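Local coordinates for Serine/threonine-protein kinase Tel1 (PDB 6SKY) that binds ATP and magnesium and probably phosphorylates serine and threonine residues of target proteins to signal DNA damage, at residues 1776-1779 against 1780-1783; 1803-1806 against 1807-1811; 2293-2296 against 2297-2300. One frame throughout, in Å; residues are numbered along the deposited sequence.

How the interactions relate
From the N terminus, the chain meets interaction 1 at residues 1776-1783, in and around the short helix 1778-1781. Interaction 2 follows at 1803-1811, in the last turns of helix 1793-1808 and just beyond them. Interaction 3 comes far later, in helix 2286-2303 of the FAT region. Each joins residues a turn apart in continuous chain, so none closes a long loop, and the three run in series without nesting or crossing. Interactions 1 and 2 pack together: Tyr-1808 lies against Lys-1776 and Ile-1777, and Leu-1780 meets Val-1805, tying the short helix to helix 1793-1808. Interaction 3 stands across the chain's centre, its own centre about 76 Å from that of interaction 2.

Interaction 1 of 3, residues 1776-1779 against 1780-1783; sequences KIVT and LRVL
Arg-1781 sets out with CG trans to its backbone N (chi1 -169°) and turns sharply at chi3 (-45°), a bend that folds the guanidinium back over Val-1778. Val-1778 sends CG2 toward it by placing that methyl trans to N. The setting is a short, weakly bonded helical turn within the alpha-solenoid part of the kinase.

CG2 of Val-1778 sits over one face of the guanidinium, displaced toward its rim, with NH2 of Arg-1781 3.7 Å away and CZ of the same group at 3.9 Å. The contact is therefore apolar packing on a flat cationic group, which leaves the N-H directions in the plane available for other partners. NE uses one of them to bond to the carbonyl of Pro-1775, just before the turn, which probably helps to orient the group above the valine, while a long, weak ion pair of NH1 with Asp-1703 of helix 1687-1706 adds only a slight pull.

The backbone closes the turn through Ile-1777 O, which accepts two weak bonds: one from Arg-1781 N at 3.2 Å and one from Leu-1780 N at 3.3 Å. Both are well bent, the first with an N-H...O angle of 127°, in keeping with a turn poorly held by its own backbone. Ile-1777 and Leu-1780 run side by side in the same direction, and their CD1 methyls meet at 3.7 Å on the flank that faces helix 1793-1808. Val-1782 instead packs on helix 1687-1706, while Val-1778 and Thr-1779 reach Leu-1712 of helix 1710-1719, so the turn is wedged among three helices. Beyond it, Leu-1783 lays its branch carbon CG 3.5 Å from Thr-1779 O.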
loop_
_atom_site.group_PDB
_atom_site.type_symbol
_atom_site.label_atom_id
_atom_site.label_comp_id
_atom_site.label_asym_id
_atom_site.label_seq_id
_atom_site.Cartn_x
_atom_site.Cartn_y
_atom_site.Cartn_z
ATOM N N LYS A 1776 -34.157 52.231 40.348
ATOM C CA LYS A 1776 -33.084 53.123 40.763
ATOM C C LYS A 1776 -32.040 53.333 39.676
ATOM O O LYS A 1776 -31.250 54.277 39.775
ATOM C CB LYS A 1776 -32.414 52.579 42.019
ATOM C CG LYS A 1776 -33.341 52.446 43.204
ATOM C CD LYS A 1776 -33.678 53.802 43.783
ATOM C CE LYS A 1776 -34.346 53.665 45.139
ATOM N NZ LYS A 1776 -34.469 54.982 45.821
ATOM N N ILE A 1777 -32.000 52.476 38.664
ATOM C CA ILE A 1777 -31.095 52.651 37.535
ATOM C C ILE A 1777 -31.809 53.498 36.495
ATOM O O ILE A 1777 -32.835 53.086 35.948
ATOM C CB ILE A 1777 -30.672 51.303 36.942
ATOM C CG1 ILE A 1777 -30.113 50.393 38.022
ATOM C CG2 ILE A 1777 -29.626 51.500 35.870
ATOM C CD1 ILE A 1777 -29.674 49.084 37.475
ATOM N N VAL A 1778 -31.269 54.685 36.216
ATOM C CA VAL A 1778 -31.949 55.580 35.295
ATOM C C VAL A 1778 -31.914 55.052 33.872
ATOM O O VAL A 1778 -32.752 55.442 33.055
ATOM C CB VAL A 1778 -31.345 56.992 35.373
ATOM C CG1 VAL A 1778 -30.032 57.035 34.664
ATOM C CG2 VAL A 1778 -32.297 58.012 34.789
ATOM N N THR A 1779 -30.981 54.158 33.548
ATOM C CA THR A 1779 -30.903 53.649 32.187
ATOM C C THR A 1779 -31.936 52.566 31.920
ATOM O O THR A 1779 -32.321 52.360 30.768
ATOM C CB THR A 1779 -29.503 53.118 31.903
ATOM O OG1 THR A 1779 -28.542 53.943 32.569
ATOM C CG2 THR A 1779 -29.219 53.154 30.423
ATOM N N LEU A 1780 -32.389 51.868 32.953
ATOM C CA LEU A 1780 -33.438 50.875 32.793
ATOM C C LEU A 1780 -34.821 51.453 32.997
ATOM O O LEU A 1780 -35.809 50.801 32.649
ATOM C CB LEU A 1780 -33.253 49.726 33.783
ATOM C CG LEU A 1780 -32.097 48.748 33.634
ATOM C CD1 LEU A 1780 -32.060 47.887 34.860
ATOM C CD2 LEU A 1780 -32.272 47.902 32.403
ATOM N N ARG A 1781 -34.916 52.647 33.572
ATOM C CA ARG A 1781 -36.217 53.229 33.863
ATOM C C ARG A 1781 -36.859 53.811 32.615
ATOM O O ARG A 1781 -38.088 53.845 32.509
ATOM C CB ARG A 1781 -36.062 54.300 34.934
ATOM C CG ARG A 1781 -37.351 54.810 35.510
ATOM C CD ARG A 1781 -37.110 56.167 36.112
ATOM N NE ARG A 1781 -35.890 56.183 36.906
ATOM C CZ ARG A 1781 -35.226 57.287 37.218
ATOM N NH1 ARG A 1781 -35.663 58.461 36.794
ATOM N NH2 ARG A 1781 -34.125 57.217 37.949
ATOM N N VAL A 1782 -36.050 54.261 31.661
ATOM C CA VAL A 1782 -36.543 54.926 30.464
ATOM C C VAL A 1782 -36.729 53.919 29.341
ATOM O O VAL A 1782 -37.043 54.291 28.208
ATOM C CB VAL A 1782 -35.578 56.038 30.035
ATOM C CG1 VAL A 1782 -35.266 56.933 31.200
ATOM C CG2 VAL A 1782 -34.317 55.431 29.501
ATOM N N LEU A 1783 -36.527 52.649 29.636
ATOM C CA LEU A 1783 -36.566 51.625 28.602
ATOM C C LEU A 1783 -37.963 51.146 28.216
ATOM O O LEU A 1783 -38.233 51.035 27.019
ATOM C CB LEU A 1783 -35.719 50.422 29.010
ATOM C CG LEU A 1783 -34.255 50.472 28.582
ATOM C CD1 LEU A 1783 -33.625 49.126 28.796
ATOM C CD2 LEU A 1783 -34.120 50.890 27.140
#

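Interaction 2 of 3, residues 1803-1806 against 1807-1811; sequences HLVL and AYQLD
Val-1805 and Gln-1809 meet through both backbone and side chain at the C-terminal end of helix 1793-1808. Among the backbone bonds, Gln-1809 N reaches Val-1805 O at 3.0 Å and almost straight (175°). The two preceding i to i+4 bonds, from Ala-1807 N to His-1803 O and from Tyr-1808 N to Leu-1804 O, are each 2.9 Å long.

Van der Waals contact is lighter. The side chains of Val-1805 and Gln-1809 lie alongside each other, the CG1 methyl of the valine 3.9 Å from NE2 at the amide end of the glutamine. The chi1 of 57° sets Gln-1809 CG between its own N and carbonyl carbon, bringing it close beside Val-1805 O.

The polar ends of three side chains bond to residues beyond the two segments. OE1 of Gln-1809 accepts the N-H of Ala-1816 at the start of helix 1815-1827, ND1 of His-1803 bonds to Ser-1670 OG, and Tyr-1808 OH bonds to Lys-1812 NZ. With an alanine in place of Gln-1809, the Ala-1816 N-H is likely to lose this acceptor and CG1 of Val-1805 its amide neighbour.

Past Tyr-1808 the chain leaves helical geometry, and a weak bond from Leu-1810 N to Tyr-1808 O closes an inverse gamma turn centred on Gln-1809.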
loop_
_atom_site.group_PDB
_atom_site.type_symbol
_atom_site.label_atom_id
_atom_site.label_comp_id
_atom_site.label_asym_id
_atom_site.label_seq_id
_atom_site.Cartn_x
_atom_site.Cartn_y
_atom_site.Cartn_z
ATOM N N HIS A 1803 -27.896 41.874 32.082
ATOM C CA HIS A 1803 -26.687 42.125 32.849
ATOM C C HIS A 1803 -26.871 43.275 33.823
ATOM O O HIS A 1803 -26.415 43.197 34.964
ATOM C CB HIS A 1803 -25.516 42.407 31.921
ATOM C CG HIS A 1803 -24.283 42.854 32.636
ATOM N ND1 HIS A 1803 -23.611 44.008 32.311
ATOM C CD2 HIS A 1803 -23.609 42.306 33.670
ATOM C CE1 HIS A 1803 -22.573 44.152 33.112
ATOM N NE2 HIS A 1803 -22.549 43.131 33.945
ATOM N N LEU A 1804 -27.518 44.361 33.398
ATOM C CA LEU A 1804 -27.697 45.499 34.293
ATOM C C LEU A 1804 -28.532 45.123 35.506
ATOM O O LEU A 1804 -28.205 45.506 36.633
ATOM C CB LEU A 1804 -28.340 46.661 33.547
ATOM C CG LEU A 1804 -27.410 47.513 32.697
ATOM C CD1 LEU A 1804 -28.212 48.441 31.843
ATOM C CD2 LEU A 1804 -26.499 48.303 33.581
ATOM N N VAL A 1805 -29.591 44.344 35.306
ATOM C CA VAL A 1805 -30.420 43.943 36.436
ATOM C C VAL A 1805 -29.650 43.021 37.374
ATOM O O VAL A 1805 -29.667 43.201 38.601
ATOM C CB VAL A 1805 -31.712 43.284 35.937
ATOM C CG1 VAL A 1805 -32.450 42.660 37.084
ATOM C CG2 VAL A 1805 -32.569 44.305 35.258
ATOM N N LEU A 1806 -28.983 42.005 36.819
ATOM C CA LEU A 1806 -28.261 41.059 37.662
ATOM C C LEU A 1806 -27.140 41.746 38.422
ATOM O O LEU A 1806 -26.874 41.411 39.578
ATOM C CB LEU A 1806 -27.705 39.919 36.820
ATOM C CG LEU A 1806 -28.672 38.924 36.198
ATOM C CD1 LEU A 1806 -27.903 37.944 35.371
ATOM C CD2 LEU A 1806 -29.433 38.206 37.254
ATOM N N ALA A 1807 -26.470 42.707 37.793
ATOM C CA ALA A 1807 -25.393 43.414 38.465
ATOM C C ALA A 1807 -25.925 44.366 39.517
ATOM O O ALA A 1807 -25.263 44.591 40.534
ATOM C CB ALA A 1807 -24.554 44.178 37.450
ATOM N N TYR A 1808 -27.102 44.946 39.289
ATOM C CA TYR A 1808 -27.696 45.830 40.281
ATOM C C TYR A 1808 -28.059 45.068 41.540
ATOM O O TYR A 1808 -27.625 45.426 42.639
ATOM C CB TYR A 1808 -28.928 46.507 39.702
ATOM C CG TYR A 1808 -29.716 47.302 40.704
ATOM C CD1 TYR A 1808 -29.208 48.471 41.237
ATOM C CD2 TYR A 1808 -30.975 46.893 41.104
ATOM C CE1 TYR A 1808 -29.924 49.201 42.145
ATOM C CE2 TYR A 1808 -31.698 47.617 42.013
ATOM C CZ TYR A 1808 -31.168 48.771 42.527
ATOM O OH TYR A 1808 -31.884 49.503 43.437
ATOM N N GLN A 1809 -28.846 44.011 41.407
ATOM C CA GLN A 1809 -29.280 43.314 42.615
ATOM C C GLN A 1809 -28.330 42.186 42.997
ATOM O O GLN A 1809 -28.744 41.068 43.274
ATOM C CB GLN A 1809 -30.702 42.804 42.446
ATOM C CG GLN A 1809 -30.914 41.912 41.277
ATOM C CD GLN A 1809 -32.368 41.738 40.971
ATOM O OE1 GLN A 1809 -32.836 40.630 40.753
ATOM N NE2 GLN A 1809 -33.099 42.836 40.949
ATOM N N LEU A 1810 -27.035 42.496 43.060
ATOM C CA LEU A 1810 -26.043 41.479 43.391
ATOM C C LEU A 1810 -25.970 41.249 44.891
ATOM O O LEU A 1810 -25.960 40.105 45.352
ATOM C CB LEU A 1810 -24.669 41.881 42.855
ATOM C CG LEU A 1810 -24.013 41.007 41.786
ATOM C CD1 LEU A 1810 -22.584 41.409 41.632
ATOM C CD2 LEU A 1810 -24.097 39.553 42.131
ATOM N N ASP A 1811 -25.909 42.328 45.667
ATOM C CA ASP A 1811 -25.840 42.232 47.117
ATOM C C ASP A 1811 -27.210 42.241 47.781
ATOM O O ASP A 1811 -27.335 41.789 48.923
ATOM C CB ASP A 1811 -24.993 43.379 47.664
ATOM C CG ASP A 1811 -25.345 44.700 47.034
ATOM O OD1 ASP A 1811 -26.376 44.761 46.336
ATOM O OD2 ASP A 1811 -24.590 45.676 47.223
#

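Interaction 3 of 3, residues 2293-2296 against 2297-2300; sequences HQFA and VFCD
Val-2297 meets His-2293, one turn earlier, through its CG2 methyl. Its CB lies 3.4 Å from His-2293 O, the same carbonyl that accepts the Val-2297 N-H at 2.9 Å. From there the branches part: CG1 takes the position trans to N, while CG2, trans to the carbonyl carbon, comes over a face of the imidazole. This methyl is 3.5 Å from both CE1 and NE2 of His-2293, nearer that rim than the middle, and 3.7 Å from the ring centroid, 23° off the normal, a CH-pi contact. The ring is held from outside the turn as well, by a hydrogen bond between ND1 and Asp-2394 OD1 and by a stack with His-2391.

This is a regular alpha-helical stretch of helix 2286-2303, in the FAT domain of this PI3-kinase-related kinase, with four successive backbone bonds, donated by Val-2297 through Asp-2300 to the residues four earlier. Round the helix from the histidine, Phe-2295 turns its CE1 toward two partners. CD2 of Phe-2298 lies at the edge of the Phe-2295 ring, 4.1 Å from CE1. SG of Cys-2299 approaches the Phe-2295 ring obliquely, 4.3 Å from its centroid and 32° off the normal, a sulfur-aromatic contact. Both phenylalanines pack on Leu-2272 of helix 2264-2279, and Cys-2299 on Leu-2376 of helix 2348-2387, which also touches Phe-2295, Ala-2296 and Asp-2300. Asp-2300 brings CB to 3.4 Å from Ala-2296 O, and its carboxylate forms a salt bridge through OD2 with NE of Arg-2397.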
loop_
_atom_site.group_PDB
_atom_site.type_symbol
_atom_site.label_atom_id
_atom_site.label_comp_id
_atom_site.label_asym_id
_atom_site.label_seq_id
_atom_site.Cartn_x
_atom_site.Cartn_y
_atom_site.Cartn_z
ATOM N N HIS A 2293 18.864 20.181 -13.644
ATOM C CA HIS A 2293 18.699 19.550 -12.345
ATOM C C HIS A 2293 18.623 18.038 -12.473
ATOM O O HIS A 2293 19.203 17.314 -11.659
ATOM C CB HIS A 2293 17.454 20.085 -11.658
ATOM C CG HIS A 2293 17.224 19.502 -10.305
ATOM N ND1 HIS A 2293 17.962 19.869 -9.204
ATOM C CD2 HIS A 2293 16.343 18.571 -9.876
ATOM C CE1 HIS A 2293 17.542 19.192 -8.152
ATOM N NE2 HIS A 2293 16.563 18.395 -8.534
ATOM N N GLN A 2294 17.909 17.545 -13.483
ATOM C CA GLN A 2294 17.874 16.116 -13.765
ATOM C C GLN A 2294 19.275 15.543 -13.893
ATOM O O GLN A 2294 19.624 14.552 -13.242
ATOM C CB GLN A 2294 17.094 15.891 -15.055
ATOM C CG GLN A 2294 16.620 14.494 -15.276
ATOM C CD GLN A 2294 15.564 14.122 -14.301
ATOM O OE1 GLN A 2294 14.554 14.809 -14.173
ATOM N NE2 GLN A 2294 15.789 13.040 -13.579
ATOM N N PHE A 2295 20.092 16.161 -14.738
ATOM C CA PHE A 2295 21.416 15.619 -14.996
ATOM C C PHE A 2295 22.314 15.716 -13.769
ATOM O O PHE A 2295 23.090 14.796 -13.489
ATOM C CB PHE A 2295 22.039 16.336 -16.182
ATOM C CG PHE A 2295 23.099 15.553 -16.860
ATOM C CD1 PHE A 2295 23.262 14.220 -16.592
ATOM C CD2 PHE A 2295 23.943 16.149 -17.751
ATOM C CE1 PHE A 2295 24.242 13.500 -17.211
ATOM C CE2 PHE A 2295 24.922 15.431 -18.368
ATOM C CZ PHE A 2295 25.072 14.110 -18.098
ATOM N N ALA A 2296 22.228 16.816 -13.023
ATOM C CA ALA A 2296 23.056 16.964 -11.830
ATOM C C ALA A 2296 22.696 15.939 -10.768
ATOM O O ALA A 2296 23.581 15.347 -10.148
ATOM C CB ALA A 2296 22.916 18.370 -11.271
ATOM N N VAL A 2297 21.405 15.715 -10.541
ATOM C CA VAL A 2297 20.992 14.727 -9.555
ATOM C C VAL A 2297 21.395 13.325 -9.991
ATOM O O VAL A 2297 21.809 12.505 -9.165
ATOM C CB VAL A 2297 19.482 14.842 -9.305
ATOM C CG1 VAL A 2297 18.997 13.689 -8.485
ATOM C CG2 VAL A 2297 19.195 16.129 -8.594
ATOM N N PHE A 2298 21.313 13.030 -11.290
ATOM C CA PHE A 2298 21.794 11.743 -11.786
ATOM C C PHE A 2298 23.275 11.545 -11.495
ATOM O O PHE A 2298 23.674 10.520 -10.936
ATOM C CB PHE A 2298 21.524 11.630 -13.282
ATOM C CG PHE A 2298 22.109 10.408 -13.914
ATOM C CD1 PHE A 2298 21.451 9.201 -13.854
ATOM C CD2 PHE A 2298 23.313 10.470 -14.583
ATOM C CE1 PHE A 2298 21.986 8.091 -14.431
ATOM C CE2 PHE A 2298 23.849 9.359 -15.156
ATOM C CZ PHE A 2298 23.185 8.172 -15.082
ATOM N N CYS A 2299 24.113 12.509 -11.880
ATOM C CA CYS A 2299 25.549 12.358 -11.659
ATOM C C CYS A 2299 25.881 12.263 -10.176
ATOM O O CYS A 2299 26.760 11.490 -9.773
ATOM C CB CYS A 2299 26.305 13.518 -12.294
ATOM S SG CYS A 2299 26.318 13.519 -14.076
ATOM N N ASP A 2300 25.192 13.040 -9.344
ATOM C CA ASP A 2300 25.417 12.961 -7.908
ATOM C C ASP A 2300 25.090 11.575 -7.384
ATOM O O ASP A 2300 25.857 10.994 -6.616
ATOM C CB ASP A 2300 24.575 14.012 -7.196
ATOM C CG ASP A 2300 25.067 14.305 -5.810
ATOM O OD1 ASP A 2300 26.093 13.728 -5.409
ATOM O OD2 ASP A 2300 24.431 15.118 -5.118
#